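Local atomic coordinates of DNA replication and repair protein RecF (Caldanaerobacter subterraneus subsp. tengcongensis, PDB entry 5Z69), a protein that serves as the ABC-type ATPase of the RecFOR recombination pathway and probably binds single-stranded DNA in DNA repair, replication and SOS induction. Residues A[203-206]-A[207-211]; A[210-213]-A[214-218]; A[287-291]-A[292-296]. All blocks are in the same frame, centred on the assembly; numbering follows the deposited sequence.

Contact 1: A[203-206]-A[207-211]; sequences VRNN and YLEKL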
loop_
_atom_site.group_PDB
_atom_site.type_symbol
_atom_site.label_atom_id
_atom_site.label_comp_id
_atom_site.label_asym_id
_atom_site.label_seq_id
_atom_site.Cartn_x
_atom_site.Cartn_y
_atom_site.Cartn_z
ATOM N N VAL A 203 -15.557 -5.586 -7.993
ATOM C CA VAL A 203 -15.260 -5.955 -9.363
ATOM C C VAL A 203 -13.773 -5.825 -9.680
ATOM O O VAL A 203 -13.207 -6.662 -10.399
ATOM C CB VAL A 203 -16.069 -5.108 -10.356
ATOM C CG1 VAL A 203 -15.600 -5.381 -11.793
ATOM C CG2 VAL A 203 -17.555 -5.389 -10.184
ATOM N N ARG A 204 -13.137 -4.784 -9.153
ATOM C CA ARG A 204 -11.698 -4.633 -9.349
ATOM C C ARG A 204 -10.955 -5.850 -8.812
ATOM O O ARG A 204 -9.994 -6.320 -9.433
ATOM C CB ARG A 204 -11.167 -3.372 -8.675
ATOM C CG ARG A 204 -11.448 -2.087 -9.440
ATOM C CD ARG A 204 -10.821 -0.895 -8.729
ATOM N NE ARG A 204 -11.052 0.322 -9.487
ATOM C CZ ARG A 204 -10.659 1.529 -9.115
ATOM N NH1 ARG A 204 -10.005 1.700 -7.967
ATOM N NH2 ARG A 204 -10.929 2.570 -9.891
ATOM N N ASN A 205 -11.410 -6.356 -7.664
ATOM C CA ASN A 205 -10.813 -7.559 -7.074
ATOM C C ASN A 205 -10.996 -8.770 -7.971
ATOM O O ASN A 205 -10.054 -9.535 -8.201
ATOM C CB ASN A 205 -11.412 -7.859 -5.704
ATOM C CG ASN A 205 -10.625 -8.931 -4.947
ATOM O OD1 ASN A 205 -9.490 -8.708 -4.536
ATOM N ND2 ASN A 205 -11.225 -10.096 -4.784
ATOM N N ASN A 206 -12.215 -8.957 -8.470
ATOM C CA ASN A 206 -12.481 -10.048 -9.409
ATOM C C ASN A 206 -11.517 -10.015 -10.596
ATOM O O ASN A 206 -11.004 -11.048 -11.017
ATOM C CB ASN A 206 -13.923 -9.999 -9.927
ATOM C CG ASN A 206 -14.963 -10.115 -8.820
ATOM O OD1 ASN A 206 -16.067 -9.580 -8.941
ATOM N ND2 ASN A 206 -14.618 -10.809 -7.739
ATOM N N TYR A 207 -11.275 -8.817 -11.129
ATOM C CA TYR A 207 -10.425 -8.692 -12.311
ATOM C C TYR A 207 -8.954 -8.936 -11.933
ATOM O O TYR A 207 -8.217 -9.600 -12.665
ATOM C CB TYR A 207 -10.576 -7.301 -12.981
ATOM C CG TYR A 207 -9.782 -7.191 -14.260
ATOM C CD1 TYR A 207 -10.378 -7.459 -15.500
ATOM C CD2 TYR A 207 -8.439 -6.831 -14.245
ATOM C CE1 TYR A 207 -9.647 -7.374 -16.675
ATOM C CE2 TYR A 207 -7.704 -6.746 -15.410
ATOM C CZ TYR A 207 -8.324 -7.012 -16.633
ATOM O OH TYR A 207 -7.601 -6.954 -17.809
ATOM N N LEU A 208 -8.534 -8.372 -10.808
ATOM C CA LEU A 208 -7.157 -8.525 -10.367
ATOM C C LEU A 208 -6.834 -10.007 -10.055
ATOM O O LEU A 208 -5.719 -10.464 -10.348
ATOM C CB LEU A 208 -6.886 -7.615 -9.172
ATOM C CG LEU A 208 -6.796 -6.133 -9.543
ATOM C CD1 LEU A 208 -6.748 -5.336 -8.299
ATOM C CD2 LEU A 208 -5.594 -5.784 -10.415
ATOM N N GLU A 209 -7.798 -10.728 -9.478
ATOM C CA GLU A 209 -7.711 -12.192 -9.340
ATOM C C GLU A 209 -7.404 -12.839 -10.663
ATOM O O GLU A 209 -6.450 -13.592 -10.779
ATOM C CB GLU A 209 -9.030 -12.788 -8.847
ATOM C CG GLU A 209 -9.291 -12.727 -7.338
ATOM C CD GLU A 209 -10.481 -13.592 -6.954
ATOM O OE1 GLU A 209 -11.444 -13.055 -6.358
ATOM O OE2 GLU A 209 -10.437 -14.809 -7.256
ATOM N N LYS A 210 -8.236 -12.558 -11.668
ATOM C CA LYS A 210 -8.008 -13.109 -13.004
ATOM C C LYS A 210 -6.690 -12.630 -13.580
ATOM O O LYS A 210 -5.969 -13.402 -14.206
ATOM C CB LYS A 210 -9.154 -12.738 -13.939
ATOM C CG LYS A 210 -10.443 -13.398 -13.564
ATOM C CD LYS A 210 -11.610 -12.855 -14.374
ATOM C CE LYS A 210 -12.873 -13.652 -14.093
ATOM N NZ LYS A 210 -14.081 -12.952 -14.577
ATOM N N LEU A 211 -6.370 -11.357 -13.358
ATOM C CA LEU A 211 -5.127 -10.795 -13.861
ATOM C C LEU A 211 -3.931 -11.565 -13.294
ATOM O O LEU A 211 -3.030 -11.956 -14.031
ATOM C CB LEU A 211 -5.018 -9.304 -13.510
ATOM C CG LEU A 211 -3.743 -8.633 -14.031
ATOM C CD1 LEU A 211 -3.727 -8.770 -15.550
ATOM C CD2 LEU A 211 -3.629 -7.163 -13.628
#

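Contact 2: A[210-213]-A[214-218]; sequences KLKN and SMSKF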
loop_
_atom_site.group_PDB
_atom_site.type_symbol
_atom_site.label_atom_id
_atom_site.label_comp_id
_atom_site.label_asym_id
_atom_site.label_seq_id
_atom_site.Cartn_x
_atom_site.Cartn_y
_atom_site.Cartn_z
ATOM N N LYS A 210 -8.236 -12.558 -11.668
ATOM C CA LYS A 210 -8.008 -13.109 -13.004
ATOM C C LYS A 210 -6.690 -12.630 -13.580
ATOM O O LYS A 210 -5.969 -13.402 -14.206
ATOM C CB LYS A 210 -9.154 -12.738 -13.939
ATOM C CG LYS A 210 -10.443 -13.398 -13.564
ATOM C CD LYS A 210 -11.610 -12.855 -14.374
ATOM C CE LYS A 210 -12.873 -13.652 -14.093
ATOM N NZ LYS A 210 -14.081 -12.952 -14.577
ATOM N N LEU A 211 -6.370 -11.357 -13.358
ATOM C CA LEU A 211 -5.127 -10.795 -13.861
ATOM C C LEU A 211 -3.931 -11.565 -13.294
ATOM O O LEU A 211 -3.030 -11.956 -14.031
ATOM C CB LEU A 211 -5.018 -9.304 -13.510
ATOM C CG LEU A 211 -3.743 -8.633 -14.031
ATOM C CD1 LEU A 211 -3.727 -8.770 -15.550
ATOM C CD2 LEU A 211 -3.629 -7.163 -13.628
ATOM N N LYS A 212 -3.933 -11.797 -11.988
ATOM C CA LYS A 212 -2.818 -12.508 -11.356
ATOM C C LYS A 212 -2.667 -13.940 -11.915
ATOM O O LYS A 212 -1.571 -14.338 -12.307
ATOM C CB LYS A 212 -2.998 -12.514 -9.834
ATOM C CG LYS A 212 -1.752 -12.907 -9.035
ATOM C CD LYS A 212 -1.755 -14.377 -8.684
ATOM C CE LYS A 212 -2.969 -14.732 -7.842
ATOM N NZ LYS A 212 -4.139 -15.144 -8.669
ATOM N N ASN A 213 -3.762 -14.696 -11.981
ATOM C CA ASN A 213 -3.740 -16.039 -12.578
ATOM C C ASN A 213 -3.135 -16.082 -13.977
ATOM O O ASN A 213 -2.250 -16.890 -14.260
ATOM C CB ASN A 213 -5.149 -16.630 -12.679
ATOM C CG ASN A 213 -5.824 -16.791 -11.340
ATOM O OD1 ASN A 213 -5.170 -16.969 -10.312
ATOM N ND2 ASN A 213 -7.155 -16.739 -11.346
ATOM N N SER A 214 -3.646 -15.228 -14.859
ATOM C CA SER A 214 -3.196 -15.220 -16.239
ATOM C C SER A 214 -1.756 -14.737 -16.354
ATOM O O SER A 214 -0.973 -15.283 -17.123
ATOM C CB SER A 214 -4.114 -14.341 -17.101
ATOM O OG SER A 214 -3.762 -14.464 -18.463
ATOM N N MET A 215 -1.404 -13.712 -15.591
ATOM C CA MET A 215 -0.046 -13.191 -15.650
ATOM C C MET A 215 0.970 -14.174 -15.090
ATOM O O MET A 215 2.104 -14.213 -15.560
ATOM C CB MET A 215 0.092 -11.889 -14.872
ATOM C CG MET A 215 -0.524 -10.678 -15.483
ATOM S SD MET A 215 -0.139 -9.301 -14.388
ATOM C CE MET A 215 1.452 -8.785 -14.949
ATOM N N SER A 216 0.580 -14.922 -14.058
ATOM C CA SER A 216 1.468 -15.928 -13.461
ATOM C C SER A 216 1.779 -17.010 -14.473
ATOM O O SER A 216 2.892 -17.532 -14.521
ATOM C CB SER A 216 0.845 -16.557 -12.217
ATOM O OG SER A 216 0.853 -15.659 -11.131
ATOM N N LYS A 217 0.775 -17.346 -15.278
ATOM C CA LYS A 217 0.945 -18.321 -16.336
ATOM C C LYS A 217 1.955 -17.798 -17.361
ATOM O O LYS A 217 2.914 -18.483 -17.694
ATOM C CB LYS A 217 -0.407 -18.639 -16.989
ATOM C CG LYS A 217 -0.413 -19.812 -17.970
ATOM C CD LYS A 217 -0.116 -19.388 -19.412
ATOM C CE LYS A 217 -1.062 -18.290 -19.895
ATOM N NZ LYS A 217 -2.479 -18.737 -20.050
ATOM N N PHE A 218 1.752 -16.579 -17.853
ATOM C CA PHE A 218 2.634 -16.034 -18.889
ATOM C C PHE A 218 4.060 -15.798 -18.381
ATOM O O PHE A 218 5.033 -16.131 -19.062
ATOM C CB PHE A 218 2.056 -14.732 -19.460
ATOM C CG PHE A 218 0.891 -14.942 -20.388
ATOM C CD1 PHE A 218 1.075 -15.542 -21.625
ATOM C CD2 PHE A 218 -0.388 -14.536 -20.033
ATOM C CE1 PHE A 218 0.008 -15.738 -22.487
ATOM C CE2 PHE A 218 -1.458 -14.736 -20.891
ATOM C CZ PHE A 218 -1.258 -15.341 -22.116
#

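Contact 3: A[287-291]-A[292-296]; sequences VYSSQ and GQKRT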
loop_
_atom_site.group_PDB
_atom_site.type_symbol
_atom_site.label_atom_id
_atom_site.label_comp_id
_atom_site.label_asym_id
_atom_site.label_seq_id
_atom_site.Cartn_x
_atom_site.Cartn_y
_atom_site.Cartn_z
ATOM N N VAL A 287 10.035 -0.885 -8.081
ATOM C CA VAL A 287 11.285 -0.368 -7.527
ATOM C C VAL A 287 12.451 -1.367 -7.514
ATOM O O VAL A 287 13.585 -0.995 -7.820
ATOM C CB VAL A 287 11.067 0.153 -6.085
ATOM C CG1 VAL A 287 10.470 1.555 -6.114
ATOM C CG2 VAL A 287 10.178 -0.798 -5.296
ATOM N N TYR A 288 12.174 -2.624 -7.182
ATOM C CA TYR A 288 13.238 -3.597 -6.934
ATOM C C TYR A 288 13.772 -4.316 -8.171
ATOM O O TYR A 288 14.673 -5.145 -8.059
ATOM C CB TYR A 288 12.760 -4.652 -5.934
ATOM C CG TYR A 288 12.601 -4.144 -4.521
ATOM C CD1 TYR A 288 13.625 -3.449 -3.891
ATOM C CD2 TYR A 288 11.422 -4.357 -3.817
ATOM C CE1 TYR A 288 13.479 -2.981 -2.595
ATOM C CE2 TYR A 288 11.264 -3.893 -2.527
ATOM C CZ TYR A 288 12.295 -3.207 -1.919
ATOM O OH TYR A 288 12.134 -2.748 -0.630
ATOM N N SER A 289 13.237 -4.019 -9.345
ATOM C CA SER A 289 13.686 -4.751 -10.521
ATOM C C SER A 289 14.292 -3.876 -11.605
ATOM O O SER A 289 14.158 -2.653 -11.589
ATOM C CB SER A 289 12.524 -5.561 -11.102
ATOM O OG SER A 289 11.538 -4.719 -11.672
ATOM N N SER A 290 14.962 -4.508 -12.560
ATOM C CA SER A 290 15.551 -3.787 -13.676
ATOM C C SER A 290 14.577 -3.534 -14.820
ATOM O O SER A 290 13.374 -3.716 -14.680
ATOM C CB SER A 290 16.788 -4.548 -14.197
ATOM O OG SER A 290 17.280 -3.956 -15.387
ATOM N N GLN A 291 15.128 -3.115 -15.950
ATOM C CA GLN A 291 14.330 -2.748 -17.099
ATOM C C GLN A 291 14.030 -3.962 -17.971
ATOM O O GLN A 291 13.136 -3.931 -18.822
ATOM C CB GLN A 291 15.050 -1.673 -17.904
ATOM C CG GLN A 291 14.244 -1.058 -19.009
ATOM C CD GLN A 291 13.709 0.309 -18.648
ATOM O OE1 GLN A 291 13.517 0.633 -17.473
ATOM N NE2 GLN A 291 13.466 1.126 -19.664
ATOM N N GLY A 292 14.776 -5.035 -17.757
ATOM C CA GLY A 292 14.530 -6.264 -18.480
ATOM C C GLY A 292 13.195 -6.829 -18.053
ATOM O O GLY A 292 12.325 -7.123 -18.877
ATOM N N GLN A 293 13.015 -6.938 -16.746
ATOM C CA GLN A 293 11.836 -7.596 -16.204
ATOM C C GLN A 293 10.599 -6.697 -16.173
ATOM O O GLN A 293 9.479 -7.198 -16.165
ATOM C CB GLN A 293 12.130 -8.120 -14.805
ATOM C CG GLN A 293 13.040 -7.225 -14.030
ATOM C CD GLN A 293 14.384 -7.862 -13.772
ATOM O OE1 GLN A 293 15.372 -7.544 -14.436
ATOM N NE2 GLN A 293 14.432 -8.770 -12.803
ATOM N N LYS A 294 10.797 -5.382 -16.144
ATOM C CA LYS A 294 9.675 -4.457 -16.247
ATOM C C LYS A 294 9.047 -4.574 -17.623
ATOM O O LYS A 294 7.824 -4.603 -17.764
ATOM C CB LYS A 294 10.116 -3.016 -16.002
ATOM C CG LYS A 294 10.502 -2.695 -14.570
ATOM C CD LYS A 294 10.816 -1.216 -14.433
ATOM C CE LYS A 294 11.177 -0.854 -13.007
ATOM N NZ LYS A 294 12.503 -1.411 -12.654
ATOM N N ARG A 295 9.901 -4.630 -18.636
ATOM C CA ARG A 295 9.461 -4.805 -20.011
ATOM C C ARG A 295 8.781 -6.164 -20.169
ATOM O O ARG A 295 7.829 -6.318 -20.933
ATOM C CB ARG A 295 10.650 -4.665 -20.968
ATOM C CG ARG A 295 10.620 -5.591 -22.168
ATOM C CD ARG A 295 12.016 -6.113 -22.474
ATOM N NE ARG A 295 12.540 -5.603 -23.739
ATOM C CZ ARG A 295 13.791 -5.779 -24.152
ATOM N NH1 ARG A 295 14.653 -6.450 -23.397
ATOM N NH2 ARG A 295 14.180 -5.282 -25.321
ATOM N N THR A 296 9.267 -7.146 -19.422
ATOM C CA THR A 296 8.695 -8.479 -19.463
ATOM C C THR A 296 7.340 -8.499 -18.759
ATOM O O THR A 296 6.360 -9.070 -19.267
ATOM C CB THR A 296 9.648 -9.500 -18.817
ATOM O OG1 THR A 296 10.798 -9.666 -19.656
ATOM C CG2 THR A 296 8.958 -10.844 -18.632
#

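Contact 1: A[203-206]-A[207-211]
Glu209 N donates to Asn205 O at 2.9 Å in an almost straight bond, with an N-H...O angle of 170°. The bond from Leu208 N to Arg204 O is equally short at 2.9 Å, and Tyr207 and Lys210 continue the i to i-4 pattern onto Val203 and Asn206. Side chains add little polar bonding of their own along this stretch. Asn205 ND2 stands 3.4 Å from Glu209 OE1, yet the angle is too poor for a hydrogen bond, and the amide and carboxylate planes are turned 58° apart. All of this lies within about two and a half turns of the long helix 186-222, which turns one side to solvent and the other to its neighbours. On the packed side Leu208 sends CG back beside its own backbone N (chi1 -73°), which lays that atom 3.2 Å from Arg204 O. On the exposed side Glu209 CG rests 3.4 Å from Asn205 O. Arg204 is a charged group buried among the neighbours: its guanidinium forms salt bridges with Asp145 and Glu274 and takes Tyr155 OH as a further partner. Farther out, Tyr207 packs on Leu144 and Cys147 of helix 137-151, while Leu208 touches Tyr231 of strand 227-232.

Contact 2: A[210-213]-A[214-218]
Lys212 O is held by two donors of Ser216, one from the backbone and one from the side chain. Ser216 N approaches it at 2.8 Å, and Ser216 OG adds a second bond at 3.0 Å from above the carbonyl plane, 42° out of it. With chi1 at -73° the hydroxyl lies beside its own backbone N, folded back on the preceding turn. Within helix 186-222 a serine hydroxyl thus bonds the carbonyl oxygen four residues earlier, which also takes the backbone N-H. The bent chain of Lys212 brings NZ to Asn213 OD1 at 2.7 Å, with a weak further bond to Glu209 O. Ser214 N and Met215 N are satisfied by Lys210 O and Leu211 O, at 3.0 Å and 2.9 Å, and Lys217 N by Asn213 O. Two polar ends look to helix 291-313: Ser214 OG, in the conformer given of two deposited, bonds Glu307 and Ser304, and Lys217 forms a salt bridge with Glu307, its CE over the centre of the Phe218 ring, 3.5 Å above the plane. Apolar contact fills the buried side, where Leu211 and Met215 run slantwise past each other. Met215 SD lies 3.7 Å from Leu211 CG, and Met215 CG is equally near the Leu211 CD1 branch.

Contact 3: A[287-291]-A[292-296]
Gln293 folds back over the two serines that precede the helix. Its CG meets Ser289 CB at 3.4 Å, and its OE1 lies 3.3 Å from Ser290 CB, a contact of amide oxygen with methylene carbon. Its chi1 of 36° puts CG between the backbone N and the carbonyl carbon, and a bend at chi2 turns the amide back toward the serines. Beside it the chain of Lys294 runs back along the Ser290 carbonyl, with CG 3.1 Å from Ser290 O. The placing of its ammonium end is doubtful, because NZ sits too close to a neighbour in the model. Backbone bonding across this first turn is weak, Lys294 N reaching Ser290 O at 3.4 Å and Arg295 N reaching Gln291 O at 3.3 Å. Firmer bonding begins at Gly292, whose O accepts Thr296 N and Thr296 OG1, both at 3.1 Å, from opposite faces of its plane. Ser290 occupies the N-cap position, and Ser-Gln-Gly-Gln is consistent with the signature motif of ABC-type ATPases, which lies at the start of a helix. In the second shell, Ser289 OG is bonded to Ser285 O, and Arg295 forms a salt bridge with Glu327. The loop follows strand 283-284 and leads into helix 291-313; Lys294 packs against helix 131-134, while Tyr288 touches Lys134 of the second subunit.

Contacts 1 and 2 are overlapping stretches of helix 186-222, sharing Lys210 and Leu211, with centres about 10 Å apart. Both are partly buried and set apolar side chains, together with charged or hydroxyl groups, against neighbouring elements. Both rest on the i to i-4 backbone bonds; no side-chain hydrogen bond crosses contact 1, while contact 2 adds the Ser216 hydroxyl and a leucine-methionine contact. Contact 3 lies at the surface, its centre about 17 Å from that of contact 2, where a loop becomes a helix and the bonding is weaker. Helix 291-313 relates all three, since contact 3 forms its start and both other contacts pack against its later residues.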